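Local atomic coordinates of DUF4974 domain-containing protein (Parabacteroides distasonis, PDB entry 4M0N), a protein that probably antagonises a sigma factor as a membrane protein of the FecR family, this chain being its FecR and C-terminal regions. Residues N179-L184 and E222-L227; D58-E63 and E76-I81; V40-A45 and A154-G159; P129-I134 and I142-E147. The protein carries 1 engineered substitution. One frame throughout, in Å; residues are numbered along the deposited sequence.

Contact 1 (N179-L184 and E222-L227); sequences NQEIVL and ESRIVL
Ile-182, Val-183 and Leu-184 pair in parallel with Ile-225, Val-226 and Leu-227, joining edge strand 182-184 to the central strand 224-228 of the three-stranded mixed sheet in the FecR C-terminal region; strand 217-221 flanks the centre antiparallel on its other side. The backbones are laced by Ile-225 N to Glu-181 O, Val-183 N to Ile-225 O and Leu-227 N to Val-183 O, the last at 2.8 Å. On the face that meets helices 167-178 and 203-214, the side chains of Ile-182 and Ile-225 lie next to each other and point the same way, whereas Leu-227 slants across Ile-182, with CG 3.9 Å from CG2 of the isoleucine. Leu-184 CD2 comes equally near Leu-227 CD1. Ile-171 of helix 167-178 touches Ile-182, Leu-184 and Leu-227. On the other face, Val-183 CG2 meets Val-226 CG2 at 3.6 Å. The same Val-183 branch lies over one face of the Arg-224 guanidinium, and the valine runs at about a right angle to the arginine chain. At the guanidinium edge comes Glu-181 OE2, its carboxylate turned 54° from the arginine plane. This salt bridge, Arg-224 NE to Glu-181 OE2 at 3.4 Å, is long and its hydrogen bond weak. Gln-180 stands across Ile-225 near a right angle; its chain, bent at CB-CG (chi2 58°), sets CG 3.6 Å from Ile-225 CD1 and turns the amide back to the next residue. There Gln-180 NE2 gives Glu-181 O a 2.9 Å bond in the amide plane, reaching that oxygen from the face opposite to Ile-225 N.

Contact 2 (D58-E63 and E76-I81); sequences DIRLVE and EGKPFI
Arg-60 and Leu-61 run parallel to Phe-80 and Ile-81, and three backbone bonds join the strands. Arg-60 N donates to Pro-79 O, Ile-81 N to Arg-60 O, and Val-62 N to Ile-81 O, the last at 2.9 Å and almost straight. A second polar group is the side-on grip of Arg-60 on the carbonyl before the proline: NE (2.9 Å) and NH2 (2.8 Å) both donate to Lys-78 O, which lies near the guanidinium plane. The chain reaches it by a bend at CG-CD (chi3 -74°). Both bonds are well off straight, as expected when one oxygen serves two neighbouring N-H groups. The far end of the arginine is held as well, by a salt bridge from NH1 to Asp-37 and a bond from NH2 to Leu-92 O, so its buried charge is met on several sides. The extended Lys-78 chain passes Arg-60 at a slant, with CE 3.9 Å from Arg-60 CG, and carries NZ off to Phe-55 O. Among the flat groups, Phe-80 CB sits over one guanidinium face, while the phenyl ring stands almost perpendicular to that plane (86°) and takes Arg-60 O over one of its own faces. Apolar packing closes the pair, with Leu-61 CD1 3.7 Å from Ile-81 CG2 and Val-62 CG2 4.0 Å from Phe-80 CE1. The strands 60-65 and 80-83 are neighbours in the mixed sheet of the FecR region; strand 67-72, which connects them, belongs to the second sheet, and its Phe-70 packs on Val-62 and Phe-80, while strand 88-91 flanks Phe-80 and Ile-81.

Contact 3 (V40-A45 and A154-G159); sequences VVHLNA and AWLQGG
Ala-154 O, gripped by Gln-157 N (2.9 Å) and Gly-159 N (2.8 Å) from opposite faces of its plane, ties the short 3-10 turn from which Trp-155 and Leu-156 reach Asn-44 and His-42. The Asn-44 amide lies flat on the indole, their planes only 11° apart, and the asparagine and tryptophan side chains run antiparallel, one over the other. Asn-44 CB rests over the six-membered ring, 3.6 Å from its centroid, as a CH-pi contact, and Asn-44 CG comes 3.4 Å from Trp-155 CE3. Leu-156 CD2 covers the opposite face of the indole and also presses on His-42 CB (3.4 Å), crossing the histidine at about a right angle. At the ring edge, His-42 O is 3.3 Å from Trp-155 CH2. The indole gets there with CG placed between its backbone N and carbonyl carbon (chi1 72°). Its NE1 bonds Asn-97 OD1, and Asn-44 ND2 is tied to Glu-67 OE1, so both stacked groups are fixed in rotation. With a leucine at Trp-155, the Asn-44 amide would probably lose its flat platform and Asn-97 OD1 its N-H partner. Gly-46, a magnesium-binding residue in a crystal structure of this protein, follows Ala-45 directly. The arrangement is an amide-on-indole stack joining the end of strand 40-43, in the antiparallel sheet of the FecR region, to the 3-10 turn that precedes strand 159-166.

Contact 4 (P129-I134 and I142-E147); sequences PNEQII and ILKKNE
The amide of Gln-132, on strand 131-136, and the carboxylate of Glu-147, just beyond strand 142-146, point the same way with their planes 68° apart, the amide resting against the glutamate chain: Gln-132 OE1 is 3.5 Å from Glu-147 CB. On the other face of the sheet, the Glu-131 carboxylate and the Asn-146 amide also lie side by side, and Lys-144 NZ comes over the carboxylate rather than at its edge, 3.0 Å from Glu-131 OE2 and 66° out of the plane. Lys-144 gets there by a turn at CB-CG (chi2 -104°), which swings its tail over the acid. Glu-131 OE1 takes Leu-128 N. Were Glu-131 an alanine, Lys-144 NZ would probably be left without its charged mate and Leu-128 N without this acceptor. The backbones form an antiparallel hairpin. Gln-132 with Lys-145 and Ile-134 with Leu-143 are its hydrogen-bonded pairs, Ile-134 N to Leu-143 O measuring 2.8 Å, and Ile-134 CD1 touches Lys-145 CD. One water donates to both Glu-131 O and Glu-147 O; another donates to Gln-132 OE1 (2.6 Å) and Glu-147 OE1 and accepts from Lys-145 NZ. Gln-132 NE2 is bonded to Ser-110 OG, while Glu-147 OE2 and OE1 turn to Tyr-161 and Asn-163. Apart from the isoleucine and leucine end, the side-chain chemistry is polar: a charge pair on one face, and on the other Lys-145 NZ, which reaches Glu-147 through the water and would probably offset part of the glutamate charge.

Overall arrangement
Along the chain, contact 3 opens first, at 40-45, and closes last among the FecR-side contacts, at 154-159; contacts 2 and 4 fall in between, and contact 1 follows in the C-terminal region. Contacts 3 and 4, with centres 19 Å apart, reach the same seven-stranded antiparallel sheet, through strand 40-43 near one edge and strands 131-136 and 142-146 at the other. Contact 2 belongs to the facing mixed sheet, its centre 22 Å from that of contact 3. Contacts 1 and 2 lie on opposite sides of the chain's centre, 40 Å between centres. Contact 3, nearest the middle, fastens the turn before strand 159-166 onto the antiparallel sheet.

Contact 1 (N179-L184 and E222-L227)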
# COMPACT_ATOMS: atom_id res chain seq x y z
N ASN A 179 -2.32 14.30 -3.88
CA ASN A 179 -1.30 15.30 -3.59
C ASN A 179 -1.87 16.54 -2.91
O ASN A 179 -1.72 17.70 -3.38
CB ASN A 179 -0.52 15.66 -4.84
CG ASN A 179 0.68 16.51 -4.54
OD1 ASN A 179 1.23 16.45 -3.44
ND2 ASN A 179 1.08 17.33 -5.49
N GLN A 180 -2.52 16.27 -1.78
CA GLN A 180 -3.25 17.27 -1.05
C GLN A 180 -3.11 17.01 0.44
O GLN A 180 -3.46 15.93 0.91
CB GLN A 180 -4.72 17.22 -1.45
CG GLN A 180 -5.65 18.08 -0.60
CD GLN A 180 -5.25 19.55 -0.60
OE1 GLN A 180 -5.27 20.21 -1.65
NE2 GLN A 180 -4.88 20.07 0.57
N GLU A 181 -2.60 18.00 1.19
CA GLU A 181 -2.45 17.84 2.63
C GLU A 181 -3.83 17.78 3.28
O GLU A 181 -4.71 18.61 3.03
CB GLU A 181 -1.64 18.99 3.24
CG GLU A 181 -1.11 18.69 4.63
CD GLU A 181 -0.81 19.94 5.46
OE1 GLU A 181 -0.60 21.02 4.88
OE2 GLU A 181 -0.80 19.83 6.71
N ILE A 182 -4.03 16.76 4.11
CA ILE A 182 -5.27 16.59 4.82
C ILE A 182 -4.92 16.31 6.26
O ILE A 182 -4.17 15.38 6.53
CB ILE A 182 -6.10 15.42 4.29
CG1 ILE A 182 -6.45 15.61 2.82
CG2 ILE A 182 -7.35 15.23 5.13
CD1 ILE A 182 -7.05 14.35 2.20
N VAL A 183 -5.48 17.10 7.16
CA VAL A 183 -5.24 16.97 8.59
C VAL A 183 -6.56 16.73 9.33
O VAL A 183 -7.62 17.16 8.87
CB VAL A 183 -4.54 18.24 9.15
CG1 VAL A 183 -3.31 18.56 8.31
CG2 VAL A 183 -5.48 19.43 9.17
N LEU A 184 -6.48 16.03 10.46
CA LEU A 184 -7.63 15.79 11.33
C LEU A 184 -7.65 16.86 12.41
O LEU A 184 -6.62 17.14 13.02
CB LEU A 184 -7.50 14.41 12.00
CG LEU A 184 -7.63 13.20 11.07
CD1 LEU A 184 -7.16 11.92 11.75
CD2 LEU A 184 -9.08 13.07 10.61
N GLU A 222 -5.66 27.47 3.47
CA GLU A 222 -4.48 27.69 2.64
C GLU A 222 -3.73 26.36 2.44
O GLU A 222 -2.99 25.93 3.32
CB GLU A 222 -3.54 28.73 3.26
N SER A 223 -3.96 25.72 1.29
CA SER A 223 -3.29 24.47 0.92
C SER A 223 -3.47 23.34 1.94
O SER A 223 -2.62 22.44 2.03
CB SER A 223 -1.80 24.71 0.67
OG SER A 223 -1.08 24.73 1.90
N ARG A 224 -4.55 23.39 2.71
CA ARG A 224 -4.79 22.42 3.76
C ARG A 224 -6.27 22.05 3.70
O ARG A 224 -7.11 22.95 3.60
CB ARG A 224 -4.46 23.04 5.11
CG ARG A 224 -3.99 22.07 6.18
CD ARG A 224 -3.78 22.79 7.50
NE ARG A 224 -2.76 22.14 8.33
CZ ARG A 224 -2.38 22.56 9.54
NH1 ARG A 224 -2.92 23.65 10.09
NH2 ARG A 224 -1.45 21.89 10.21
N ILE A 225 -6.58 20.76 3.72
CA ILE A 225 -7.93 20.33 4.02
C ILE A 225 -7.94 19.82 5.45
O ILE A 225 -7.10 19.01 5.84
CB ILE A 225 -8.45 19.22 3.08
CG1 ILE A 225 -8.60 19.76 1.66
CG2 ILE A 225 -9.79 18.69 3.56
CD1 ILE A 225 -9.01 18.72 0.65
N VAL A 226 -8.91 20.31 6.23
CA VAL A 226 -9.08 19.91 7.64
C VAL A 226 -10.38 19.13 7.80
O VAL A 226 -11.43 19.57 7.34
CB VAL A 226 -9.13 21.15 8.55
CG1 VAL A 226 -9.31 20.72 10.01
CG2 VAL A 226 -7.88 22.01 8.37
N LEU A 227 -10.30 17.97 8.43
CA LEU A 227 -11.48 17.15 8.68
C LEU A 227 -11.95 17.40 10.10
O LEU A 227 -11.14 17.62 11.00
CB LEU A 227 -11.17 15.65 8.53
CG LEU A 227 -10.70 15.18 7.15
CD1 LEU A 227 -10.60 13.65 7.09
CD2 LEU A 227 -11.62 15.69 6.05

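Contact 2 (D58-E63 and E76-I81)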
# COMPACT_ATOMS: atom_id res chain seq x y z
N ASP A 58 22.58 -14.77 -6.32
CA ASP A 58 21.67 -15.93 -6.35
C ASP A 58 20.23 -15.57 -5.97
O ASP A 58 19.34 -16.44 -5.94
CB ASP A 58 22.18 -17.04 -5.41
CG ASP A 58 22.25 -16.59 -3.96
OD1 ASP A 58 22.82 -15.51 -3.69
OD2 ASP A 58 21.74 -17.32 -3.08
N ILE A 59 19.99 -14.31 -5.64
CA ILE A 59 18.64 -13.86 -5.37
C ILE A 59 18.41 -12.61 -6.19
O ILE A 59 19.36 -11.91 -6.56
CB ILE A 59 18.41 -13.55 -3.86
CG1 ILE A 59 19.38 -12.47 -3.38
CG2 ILE A 59 18.60 -14.81 -3.03
CD1 ILE A 59 19.00 -11.88 -2.03
N ARG A 60 17.16 -12.37 -6.53
CA ARG A 60 16.77 -11.14 -7.17
C ARG A 60 16.23 -10.24 -6.05
O ARG A 60 15.09 -10.39 -5.67
CB ARG A 60 15.67 -11.43 -8.18
CG ARG A 60 16.14 -12.27 -9.35
CD ARG A 60 14.98 -12.66 -10.25
NE ARG A 60 14.16 -13.68 -9.65
CZ ARG A 60 12.92 -14.01 -10.04
NH1 ARG A 60 12.33 -13.36 -11.03
NH2 ARG A 60 12.28 -15.01 -9.47
N LEU A 61 17.05 -9.31 -5.57
CA LEU A 61 16.69 -8.47 -4.42
C LEU A 61 16.39 -7.03 -4.80
O LEU A 61 17.18 -6.39 -5.49
CB LEU A 61 17.85 -8.45 -3.42
CG LEU A 61 17.66 -7.57 -2.18
CD1 LEU A 61 16.64 -8.19 -1.26
CD2 LEU A 61 19.01 -7.43 -1.49
N VAL A 62 15.26 -6.52 -4.33
CA VAL A 62 14.94 -5.11 -4.42
C VAL A 62 14.56 -4.61 -3.01
O VAL A 62 14.19 -5.42 -2.12
CB VAL A 62 13.88 -4.78 -5.48
CG1 VAL A 62 14.28 -5.37 -6.84
CG2 VAL A 62 12.49 -5.24 -5.08
N GLU A 63 14.75 -3.32 -2.78
CA GLU A 63 14.38 -2.67 -1.53
C GLU A 63 13.32 -1.66 -1.83
O GLU A 63 13.40 -0.95 -2.84
CB GLU A 63 15.58 -1.98 -0.85
CG GLU A 63 16.60 -2.93 -0.26
CD GLU A 63 17.79 -2.21 0.37
OE1 GLU A 63 17.96 -1.00 0.13
OE2 GLU A 63 18.56 -2.86 1.09
N GLU A 76 12.39 -20.38 -10.47
CA GLU A 76 12.52 -21.25 -9.30
C GLU A 76 13.96 -21.28 -8.78
O GLU A 76 14.20 -21.40 -7.58
CB GLU A 76 12.07 -22.68 -9.62
CG GLU A 76 10.57 -22.84 -9.86
CD GLU A 76 10.16 -24.29 -10.14
OE1 GLU A 76 10.97 -25.05 -10.73
OE2 GLU A 76 9.03 -24.68 -9.77
N GLY A 77 14.92 -21.13 -9.70
CA GLY A 77 16.33 -21.14 -9.34
C GLY A 77 16.84 -19.89 -8.66
O GLY A 77 17.98 -19.87 -8.20
N LYS A 78 16.00 -18.85 -8.58
CA LYS A 78 16.45 -17.53 -8.16
C LYS A 78 15.28 -16.80 -7.49
O LYS A 78 14.49 -16.15 -8.16
CB LYS A 78 16.95 -16.76 -9.38
CG LYS A 78 18.09 -15.79 -9.11
CD LYS A 78 18.68 -15.30 -10.42
CE LYS A 78 19.54 -14.05 -10.24
NZ LYS A 78 20.04 -13.54 -11.54
N PRO A 79 15.15 -16.97 -6.17
CA PRO A 79 14.04 -16.31 -5.50
C PRO A 79 14.12 -14.80 -5.67
O PRO A 79 15.22 -14.23 -5.82
CB PRO A 79 14.26 -16.67 -4.03
CG PRO A 79 15.06 -17.92 -4.05
CD PRO A 79 15.95 -17.79 -5.25
N PHE A 80 12.95 -14.17 -5.67
CA PHE A 80 12.83 -12.73 -5.75
C PHE A 80 12.47 -12.25 -4.35
O PHE A 80 11.55 -12.80 -3.77
CB PHE A 80 11.70 -12.38 -6.71
CG PHE A 80 11.62 -10.93 -7.06
CD1 PHE A 80 10.99 -10.02 -6.20
CD2 PHE A 80 12.13 -10.47 -8.26
CE1 PHE A 80 10.92 -8.67 -6.54
CE2 PHE A 80 12.08 -9.13 -8.60
CZ PHE A 80 11.46 -8.23 -7.74
N ILE A 81 13.18 -11.25 -3.84
CA ILE A 81 12.90 -10.73 -2.51
C ILE A 81 12.61 -9.25 -2.56
O ILE A 81 13.42 -8.43 -3.05
CB ILE A 81 14.06 -11.00 -1.54
CG1 ILE A 81 14.27 -12.50 -1.37
CG2 ILE A 81 13.78 -10.30 -0.21
CD1 ILE A 81 15.40 -12.87 -0.43

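Contact 3 (V40-A45 and A154-G159)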
# COMPACT_ATOMS: atom_id res chain seq x y z
N VAL A 40 7.52 -6.98 -13.60
CA VAL A 40 6.88 -5.69 -13.76
C VAL A 40 6.52 -5.20 -12.37
O VAL A 40 5.95 -5.96 -11.57
CB VAL A 40 5.59 -5.80 -14.59
CG1 VAL A 40 4.87 -4.45 -14.65
CG2 VAL A 40 5.95 -6.22 -15.99
N VAL A 41 6.90 -3.98 -12.08
CA VAL A 41 6.56 -3.37 -10.83
C VAL A 41 5.77 -2.08 -11.08
O VAL A 41 6.23 -1.22 -11.85
CB VAL A 41 7.82 -2.98 -10.01
CG1 VAL A 41 7.40 -2.52 -8.62
CG2 VAL A 41 8.84 -4.15 -9.95
N HIS A 42 4.61 -1.98 -10.47
CA HIS A 42 3.83 -0.73 -10.46
C HIS A 42 4.04 -0.08 -9.11
O HIS A 42 3.83 -0.73 -8.07
CB HIS A 42 2.36 -1.03 -10.59
CG HIS A 42 1.93 -1.49 -11.94
ND1 HIS A 42 2.16 -2.76 -12.40
CD2 HIS A 42 1.21 -0.86 -12.90
CE1 HIS A 42 1.64 -2.89 -13.61
NE2 HIS A 42 1.05 -1.76 -13.93
N LEU A 43 4.46 1.20 -9.12
CA LEU A 43 4.76 1.92 -7.89
C LEU A 43 3.72 3.00 -7.66
O LEU A 43 3.45 3.80 -8.54
CB LEU A 43 6.14 2.57 -7.99
CG LEU A 43 7.31 1.61 -8.07
CD1 LEU A 43 7.59 1.21 -9.51
CD2 LEU A 43 8.50 2.31 -7.45
N ASN A 44 3.15 3.01 -6.45
CA ASN A 44 2.12 3.98 -6.10
C ASN A 44 2.78 5.27 -5.62
O ASN A 44 3.98 5.30 -5.34
CB ASN A 44 1.22 3.41 -5.03
CG ASN A 44 -0.15 4.09 -4.98
OD1 ASN A 44 -0.44 4.98 -5.80
ND2 ASN A 44 -0.98 3.67 -4.03
N ALA A 45 1.99 6.32 -5.55
CA ALA A 45 2.39 7.63 -5.10
C ALA A 45 3.17 7.57 -3.79
O ALA A 45 2.75 6.91 -2.84
CB ALA A 45 1.12 8.48 -4.86
N ALA A 154 -6.67 -1.97 -6.58
CA ALA A 154 -7.50 -1.10 -7.42
C ALA A 154 -6.75 0.19 -7.73
O ALA A 154 -7.02 0.85 -8.74
CB ALA A 154 -8.79 -0.79 -6.72
N TRP A 155 -5.86 0.55 -6.82
CA TRP A 155 -5.02 1.72 -7.02
C TRP A 155 -4.33 1.74 -8.38
O TRP A 155 -4.12 2.80 -8.95
CB TRP A 155 -4.04 1.92 -5.86
CG TRP A 155 -2.89 0.94 -5.77
CD1 TRP A 155 -2.82 -0.16 -4.98
CD2 TRP A 155 -1.64 1.01 -6.48
NE1 TRP A 155 -1.61 -0.80 -5.16
CE2 TRP A 155 -0.87 -0.10 -6.08
CE3 TRP A 155 -1.10 1.90 -7.42
CZ2 TRP A 155 0.43 -0.31 -6.54
CZ3 TRP A 155 0.17 1.66 -7.90
CH2 TRP A 155 0.91 0.57 -7.47
N LEU A 156 -3.99 0.57 -8.92
CA LEU A 156 -3.37 0.46 -10.23
C LEU A 156 -4.19 1.19 -11.30
O LEU A 156 -3.61 1.79 -12.20
CB LEU A 156 -3.24 -1.02 -10.62
CG LEU A 156 -2.38 -1.88 -9.69
CD1 LEU A 156 -2.49 -3.37 -10.02
CD2 LEU A 156 -0.95 -1.45 -9.75
N GLN A 157 -5.52 1.15 -11.16
CA GLN A 157 -6.47 1.72 -12.14
C GLN A 157 -7.13 2.99 -11.61
O GLN A 157 -8.13 3.44 -12.17
CB GLN A 157 -7.56 0.70 -12.51
CG GLN A 157 -7.06 -0.57 -13.17
CD GLN A 157 -6.62 -1.65 -12.19
OE1 GLN A 157 -7.15 -1.76 -11.08
NE2 GLN A 157 -5.63 -2.44 -12.59
N GLY A 158 -6.57 3.55 -10.53
CA GLY A 158 -7.10 4.76 -9.90
C GLY A 158 -8.24 4.53 -8.93
O GLY A 158 -8.96 5.46 -8.59
N GLY A 159 -8.41 3.30 -8.47
CA GLY A 159 -9.38 3.02 -7.45
C GLY A 159 -8.85 3.17 -6.03
O GLY A 159 -7.64 3.17 -5.78

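Contact 4 (P129-I134 and I142-E147)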
# COMPACT_ATOMS: atom_id res chain seq x y z
N PRO A 129 -3.32 -16.84 -2.94
CA PRO A 129 -4.14 -15.77 -3.50
C PRO A 129 -5.31 -15.37 -2.63
O PRO A 129 -5.99 -16.20 -2.04
CB PRO A 129 -4.57 -16.35 -4.85
CG PRO A 129 -3.40 -17.21 -5.25
CD PRO A 129 -3.03 -17.88 -3.95
N ASN A 130 -5.50 -14.07 -2.53
CA ASN A 130 -6.55 -13.47 -1.72
C ASN A 130 -6.42 -13.73 -0.22
O ASN A 130 -7.39 -13.73 0.51
CB ASN A 130 -7.91 -13.78 -2.28
CG ASN A 130 -8.01 -13.38 -3.75
OD1 ASN A 130 -7.57 -12.30 -4.13
ND2 ASN A 130 -8.44 -14.30 -4.57
N GLU A 131 -5.18 -13.98 0.20
CA GLU A 131 -4.77 -13.89 1.58
C GLU A 131 -3.87 -12.68 1.75
O GLU A 131 -3.26 -12.19 0.80
CB GLU A 131 -4.02 -15.17 1.99
CG GLU A 131 -4.86 -16.42 1.86
CD GLU A 131 -4.20 -17.63 2.51
OE1 GLU A 131 -2.96 -17.77 2.37
OE2 GLU A 131 -4.92 -18.42 3.17
N GLN A 132 -3.81 -12.18 2.97
CA GLN A 132 -3.11 -10.98 3.28
C GLN A 132 -2.52 -11.09 4.66
O GLN A 132 -3.09 -11.74 5.51
CB GLN A 132 -4.16 -9.85 3.26
CG GLN A 132 -3.77 -8.49 3.70
CD GLN A 132 -4.95 -7.54 3.59
OE1 GLN A 132 -5.91 -7.57 4.39
NE2 GLN A 132 -4.88 -6.71 2.59
N ILE A 133 -1.40 -10.40 4.87
CA ILE A 133 -0.85 -10.18 6.20
C ILE A 133 -0.83 -8.68 6.44
O ILE A 133 -0.46 -7.90 5.56
CB ILE A 133 0.57 -10.74 6.31
CG1 ILE A 133 0.50 -12.27 6.37
CG2 ILE A 133 1.31 -10.16 7.52
CD1 ILE A 133 1.85 -12.87 6.08
N ILE A 134 -1.31 -8.29 7.62
CA ILE A 134 -1.28 -6.91 8.05
C ILE A 134 -0.37 -6.87 9.25
O ILE A 134 -0.59 -7.60 10.24
CB ILE A 134 -2.68 -6.37 8.40
CG1 ILE A 134 -3.65 -6.55 7.20
CG2 ILE A 134 -2.58 -4.91 8.85
CD1 ILE A 134 -5.07 -6.03 7.42
N ILE A 142 0.28 -8.76 14.28
CA ILE A 142 0.38 -9.34 12.98
C ILE A 142 -0.93 -10.11 12.76
O ILE A 142 -1.29 -10.95 13.58
CB ILE A 142 1.56 -10.34 12.89
CG1 ILE A 142 2.91 -9.69 13.26
CG2 ILE A 142 1.64 -10.90 11.48
CD1 ILE A 142 4.05 -10.68 13.45
N LEU A 143 -1.60 -9.81 11.66
CA LEU A 143 -2.87 -10.46 11.32
C LEU A 143 -2.80 -11.07 9.95
O LEU A 143 -2.55 -10.37 8.97
CB LEU A 143 -4.01 -9.41 11.34
CG LEU A 143 -5.38 -9.91 10.90
CD1 LEU A 143 -5.80 -11.07 11.78
CD2 LEU A 143 -6.42 -8.76 10.90
N LYS A 144 -3.06 -12.37 9.86
CA LYS A 144 -3.27 -13.01 8.58
C LYS A 144 -4.76 -13.21 8.39
O LYS A 144 -5.44 -13.66 9.28
CB LYS A 144 -2.56 -14.37 8.54
CG LYS A 144 -2.67 -15.11 7.21
CD LYS A 144 -3.65 -16.24 7.28
CE LYS A 144 -3.99 -16.81 5.92
NZ LYS A 144 -5.14 -17.75 6.10
N LYS A 145 -5.23 -12.89 7.19
CA LYS A 145 -6.64 -12.90 6.89
C LYS A 145 -6.90 -13.02 5.40
O LYS A 145 -5.97 -12.98 4.61
CB LYS A 145 -7.32 -11.63 7.40
CG LYS A 145 -6.83 -10.35 6.74
CD LYS A 145 -7.60 -9.12 7.22
CE LYS A 145 -9.10 -9.15 6.93
NZ LYS A 145 -9.62 -7.78 7.11
N ASN A 146 -8.17 -13.14 5.03
CA ASN A 146 -8.54 -13.11 3.63
C ASN A 146 -8.85 -11.71 3.20
O ASN A 146 -9.42 -10.91 3.96
CB ASN A 146 -9.78 -14.00 3.37
CG ASN A 146 -9.52 -15.46 3.63
OD1 ASN A 146 -8.46 -15.99 3.31
ND2 ASN A 146 -10.53 -16.14 4.16
N GLU A 147 -8.49 -11.38 1.98
CA GLU A 147 -8.88 -10.09 1.41
C GLU A 147 -8.80 -10.24 -0.09
O GLU A 147 -7.94 -10.95 -0.62
CB GLU A 147 -7.95 -8.96 1.90
CG GLU A 147 -8.31 -7.57 1.39
CD GLU A 147 -9.72 -7.17 1.77
OE1 GLU A 147 -9.89 -6.58 2.85
OE2 GLU A 147 -10.65 -7.42 0.98
O HOH W 1 -5.14 -10.31 -0.60
O HOH W 2 -8.07 -6.19 4.83